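Side-chain contacts in BtGH115A (Bacteroides thetaiotaomicron, PDB 5BY3), which acts as a family GH115 4-O-methyl-alpha-glucuronidase with specificity for decorated arabinogalactans: residues Lys467-Leu470 and Glu471-Leu474; Lys480-Leu483 and Ser484-Glu488. One frame throughout, in Å; residues are numbered along the deposited sequence.

How the contacts relate
Two successive helices, 462-473 and 476-495, illustrate how a helix changes its side-chain chemistry from one face to another. Contact 1 lies at the C-terminal end of the first and contact 2 within the second, and neither is wholly core or wholly surface. Contact 1 pairs a largely buried, charge-rich face, where an indole, a guanidinium and a carboxylate meet, with a more exposed lysine-glutamate pair. Contact 2 has no salt bridge between its segments and relies on apolar packing, with water on its outer side. The two helices join through Leu-470, which packs on Ile-482, Leu-483 and Met-486, and through Lys-467, whose CB approaches Leu-483 CD2.

Contact 1: residues Lys467-Leu470 and Glu471-Leu474; sequences KHWL and EREL
Glu-473 lays its CG over one face of the Trp-469 indole, a CH-pi contact in which CG stands 3.9 Å from the centroid of the six-membered ring and 16° off its normal. Leu-470 CD2 sits at the edge of the ring, in its plane, and Tyr-442 meets the indole edge to face. The second flat group, the guanidinium of Arg-472, turns one face to Trp-469 CD1. Its plane is 63° from that of the indole, so the two do not stack; Arg-472 NH2 approaches obliquely, 3.5 Å from Trp-469 NE1. The indole N-H finds its acceptor in Glu-445, whose other carboxylate oxygen forms a salt bridge with Arg-472 NH1.

At its edge the guanidinium grips Glu-473 side-on with two nitrogens: Arg-472 NE reaches Glu-473 OE2 at 2.6 Å and Arg-472 NH2 reaches Glu-473 OE1 at 3.1 Å. Both oxygens lie near the guanidinium plane, yet both are met from above the carboxylate plane. A bend in Glu-473 at chi2 (-54°) lets CG stay on the indole while the carboxylate folds round to Arg-472; Ser-130 OG is hydrogen-bonded to Glu-473 OE1 as well.

All this decorates the last turns of helix 462-473, in the family 115 glycosyl hydrolase region, of the TIM-barrel clan, with its eight-stranded parallel sheet; Glu-445 ties this end to helix 441-452. Backbone bonds i to i+4 hold the turns, the final one from Leu-474 N to Leu-470 O at 2.8 Å, where the chain leaves helical geometry. Leu-470 CD2 and Leu-474 CD1 lie side by side at 4.0 Å, and Leu-474 continues against Tyr-555 and Val-559 of helix 552-580. On a more exposed face, Lys-467 bends at its last torsion to bring NZ to Glu-471 OE2 at 3.3 Å, a salt bridge with only a weak hydrogen bond.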
loop_
_atom_site.group_PDB
_atom_site.type_symbol
_atom_site.label_atom_id
_atom_site.label_comp_id
_atom_site.label_asym_id
_atom_site.label_seq_id
_atom_site.Cartn_x
_atom_site.Cartn_y
_atom_site.Cartn_z
ATOM N N LYS A 467 9.786 -7.753 -12.199
ATOM C CA LYS A 467 10.568 -7.829 -13.413
ATOM C C LYS A 467 9.915 -7.038 -14.571
ATOM O O LYS A 467 10.558 -6.210 -15.189
ATOM C CB LYS A 467 10.738 -9.294 -13.782
ATOM C CG LYS A 467 11.606 -9.547 -15.011
ATOM C CD LYS A 467 11.708 -11.043 -15.281
ATOM C CE LYS A 467 11.938 -11.313 -16.752
ATOM N NZ LYS A 467 13.377 -11.115 -17.040
ATOM N N HIS A 468 8.638 -7.283 -14.836
ATOM C CA HIS A 468 7.917 -6.637 -15.909
ATOM C C HIS A 468 7.890 -5.129 -15.681
ATOM O O HIS A 468 7.927 -4.331 -16.645
ATOM C CB HIS A 468 6.507 -7.211 -15.998
ATOM C CG HIS A 468 5.699 -6.653 -17.122
ATOM N ND1 HIS A 468 5.095 -5.409 -17.063
ATOM C CD2 HIS A 468 5.379 -7.171 -18.333
ATOM C CE1 HIS A 468 4.458 -5.176 -18.197
ATOM N NE2 HIS A 468 4.607 -6.232 -18.981
ATOM N N TRP A 469 7.863 -4.737 -14.406
ATOM C CA TRP A 469 7.741 -3.339 -14.039
ATOM C C TRP A 469 9.061 -2.630 -14.291
ATOM O O TRP A 469 9.049 -1.582 -14.933
ATOM C CB TRP A 469 7.288 -3.182 -12.573
ATOM C CG TRP A 469 6.952 -1.752 -12.155
ATOM C CD1 TRP A 469 5.747 -1.097 -12.342
ATOM C CD2 TRP A 469 7.829 -0.797 -11.496
ATOM N NE1 TRP A 469 5.820 0.172 -11.817
ATOM C CE2 TRP A 469 7.081 0.386 -11.300
ATOM C CE3 TRP A 469 9.142 -0.855 -11.007
ATOM C CZ2 TRP A 469 7.610 1.521 -10.643
ATOM C CZ3 TRP A 469 9.667 0.271 -10.342
ATOM C CH2 TRP A 469 8.906 1.442 -10.168
ATOM N N LEU A 470 10.175 -3.191 -13.793
ATOM C CA LEU A 470 11.547 -2.593 -13.977
ATOM C C LEU A 470 11.943 -2.554 -15.422
ATOM O O LEU A 470 12.475 -1.534 -15.898
ATOM C CB LEU A 470 12.666 -3.332 -13.186
ATOM C CG LEU A 470 12.497 -3.432 -11.657
ATOM C CD1 LEU A 470 13.267 -4.576 -11.059
ATOM C CD2 LEU A 470 12.821 -2.143 -10.932
ATOM N N GLU A 471 11.654 -3.652 -16.118
ATOM C CA GLU A 471 11.841 -3.718 -17.569
ATOM C C GLU A 471 11.088 -2.617 -18.249
ATOM O O GLU A 471 11.656 -1.950 -19.094
ATOM C CB GLU A 471 11.447 -5.082 -18.139
ATOM C CG GLU A 471 12.496 -6.143 -17.869
ATOM C CD GLU A 471 12.148 -7.492 -18.437
ATOM O OE1 GLU A 471 10.938 -7.776 -18.635
ATOM O OE2 GLU A 471 13.108 -8.263 -18.654
ATOM N N ARG A 472 9.828 -2.392 -17.855
ATOM C CA ARG A 472 9.043 -1.277 -18.439
ATOM C C ARG A 472 9.586 0.134 -18.086
ATOM O O ARG A 472 9.615 1.006 -18.952
ATOM C CB ARG A 472 7.541 -1.418 -18.121
ATOM C CG ARG A 472 6.553 -0.509 -18.855
ATOM C CD ARG A 472 5.215 -0.595 -18.107
ATOM N NE ARG A 472 5.208 0.303 -16.929
ATOM C CZ ARG A 472 4.346 0.297 -15.899
ATOM N NH1 ARG A 472 3.379 -0.594 -15.795
ATOM N NH2 ARG A 472 4.478 1.202 -14.925
ATOM N N GLU A 473 10.006 0.362 -16.842
ATOM C CA GLU A 473 10.373 1.744 -16.421
ATOM C C GLU A 473 11.833 2.114 -16.754
ATOM O O GLU A 473 12.123 3.230 -17.203
ATOM C CB GLU A 473 10.049 2.036 -14.954
ATOM C CG GLU A 473 8.631 1.713 -14.460
ATOM C CD GLU A 473 7.474 2.323 -15.262
ATOM O OE1 GLU A 473 6.802 3.205 -14.751
ATOM O OE2 GLU A 473 7.167 1.884 -16.379
ATOM N N LEU A 474 12.739 1.170 -16.533
ATOM C CA LEU A 474 14.122 1.318 -16.972
ATOM C C LEU A 474 14.200 0.549 -18.293
ATOM O O LEU A 474 13.196 0.462 -18.990
ATOM C CB LEU A 474 15.040 0.799 -15.881
ATOM C CG LEU A 474 14.401 0.980 -14.497
ATOM C CD1 LEU A 474 14.975 -0.020 -13.508
ATOM C CD2 LEU A 474 14.475 2.415 -13.968
#

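Contact 2: residues Lys480-Leu483 and Ser484-Glu488; sequences KTIL and SVMQE
Ile-482 and Met-486 (a selenomethionine) run side by side one turn apart, with Ile-482 CG2 4.0 Å from Met-486 CG. Ile-482 holds this methyl on the flank shared with Met-486, trans to the backbone N, while its other branch brings CD1 to 4.4 Å from Val-485 CB. These apolar groups form part of the buried side of helix 476-495: Ile-482 and Met-486 also rest on helix 552-580, Val-485 lies against both that helix and helix 523-543, and Met-486 meets Leu-470 of helix 462-473, so this flank packs among three other helices.

A mixed contact follows on the neighbouring flank. Leu-483 points CD1 at the side-chain carboxamide of Gln-487, 3.8 Å from NE2, and Gln-487 CG passes 3.2 Å from Leu-483 O. With an alanine here the CG and side-chain carboxamide are gone, and Leu-483 CD1 and the nearby Thr-463 of helix 462-473 would probably face a gap where the side chain had packed.

Hydrogen bonds are carried by the backbone. Met-486 N donates to Ile-482 O at 2.9 Å, nearly straight at 164°, and Gln-487 N to Leu-483 O at 3.1 Å. Two residues before the first of these pairs, Lys-480 O and Ser-484 N stand 5.5 Å apart, and a water bridges them, donating to the carbonyl and accepting the N-H.

This division of chemistry is consistent with a helix held by shape on its inner side and slightly opened at Lys-480 and Ser-484, where a single water stands in for the direct backbone bond.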
loop_
_atom_site.group_PDB
_atom_site.type_symbol
_atom_site.label_atom_id
_atom_site.label_comp_id
_atom_site.label_asym_id
_atom_site.label_seq_id
_atom_site.Cartn_x
_atom_site.Cartn_y
_atom_site.Cartn_z
ATOM N N LYS A 480 17.975 -6.224 -15.920
ATOM C CA LYS A 480 18.658 -7.502 -15.847
ATOM C C LYS A 480 19.607 -7.469 -14.662
ATOM O O LYS A 480 19.839 -8.482 -13.997
ATOM C CB LYS A 480 19.431 -7.772 -17.149
ATOM C CG LYS A 480 19.585 -9.250 -17.533
ATOM C CD LYS A 480 20.601 -9.359 -18.669
ATOM C CE LYS A 480 21.496 -10.596 -18.583
ATOM N NZ LYS A 480 21.227 -11.566 -19.686
ATOM N N THR A 481 20.149 -6.297 -14.397
ATOM C CA THR A 481 21.079 -6.192 -13.288
ATOM C C THR A 481 20.285 -5.808 -12.013
ATOM O O THR A 481 20.606 -6.255 -10.905
ATOM C CB THR A 481 22.310 -5.276 -13.607
ATOM O OG1 THR A 481 22.257 -4.061 -12.860
ATOM C CG2 THR A 481 22.443 -4.934 -15.144
ATOM N N ILE A 482 19.209 -5.046 -12.197
ATOM C CA ILE A 482 18.533 -4.373 -11.098
ATOM C C ILE A 482 17.479 -5.217 -10.352
ATOM O O ILE A 482 17.249 -4.986 -9.173
ATOM C CB ILE A 482 17.998 -2.987 -11.574
ATOM C CG1 ILE A 482 19.153 -1.989 -11.751
ATOM C CG2 ILE A 482 16.949 -2.393 -10.652
ATOM C CD1 ILE A 482 20.320 -2.125 -10.780
ATOM N N LEU A 483 16.863 -6.185 -11.031
ATOM C CA LEU A 483 15.833 -7.039 -10.441
ATOM C C LEU A 483 16.267 -7.658 -9.123
ATOM O O LEU A 483 15.513 -7.622 -8.160
ATOM C CB LEU A 483 15.319 -8.132 -11.423
ATOM C CG LEU A 483 14.491 -9.334 -10.893
ATOM C CD1 LEU A 483 13.192 -8.950 -10.192
ATOM C CD2 LEU A 483 14.169 -10.263 -12.021
ATOM N N SER A 484 17.458 -8.248 -9.104
ATOM C CA SER A 484 17.975 -8.893 -7.892
ATOM C C SER A 484 18.326 -7.860 -6.820
ATOM O O SER A 484 18.201 -8.134 -5.644
ATOM C CB SER A 484 19.188 -9.788 -8.199
ATOM O OG SER A 484 20.339 -8.998 -8.474
ATOM N N VAL A 485 18.760 -6.680 -7.239
ATOM C CA VAL A 485 18.975 -5.552 -6.312
ATOM C C VAL A 485 17.708 -5.106 -5.562
ATOM O O VAL A 485 17.732 -4.945 -4.327
ATOM C CB VAL A 485 19.650 -4.383 -7.019
ATOM C CG1 VAL A 485 19.518 -3.111 -6.231
ATOM C CG2 VAL A 485 21.112 -4.735 -7.260
HETATM N N MSE A 486 16.608 -4.930 -6.299
HETATM C CA MSE A 486 15.308 -4.564 -5.700
HETATM C C MSE A 486 14.866 -5.666 -4.773
HETATM O O MSE A 486 14.450 -5.414 -3.641
HETATM C CB MSE A 486 14.289 -4.243 -6.798
HETATM C CG MSE A 486 14.552 -2.928 -7.558
HETATM SE SE MSE A 486 15.363 -1.450 -6.518
HETATM C CE MSE A 486 13.773 -0.633 -5.735
ATOM N N GLN A 487 14.994 -6.906 -5.223
ATOM C CA GLN A 487 14.672 -8.042 -4.388
ATOM C C GLN A 487 15.448 -8.006 -3.067
ATOM O O GLN A 487 14.885 -8.238 -1.999
ATOM C CB GLN A 487 14.944 -9.333 -5.130
ATOM C CG GLN A 487 13.934 -9.640 -6.229
ATOM C CD GLN A 487 14.341 -10.846 -7.063
ATOM O OE1 GLN A 487 15.533 -11.072 -7.319
ATOM N NE2 GLN A 487 13.356 -11.625 -7.493
ATOM N N GLU A 488 16.735 -7.697 -3.145
ATOM C CA GLU A 488 17.552 -7.738 -1.960
ATOM C C GLU A 488 17.255 -6.581 -1.058
ATOM O O GLU A 488 17.324 -6.753 0.146
ATOM C CB GLU A 488 19.043 -7.797 -2.297
ATOM C CG GLU A 488 19.497 -9.207 -2.635
ATOM C CD GLU A 488 19.388 -10.144 -1.451
ATOM O OE1 GLU A 488 20.152 -9.857 -0.476
ATOM O OE2 GLU A 488 18.557 -11.128 -1.525
HETATM O O HOH W 1 18.671 -9.186 -11.382
#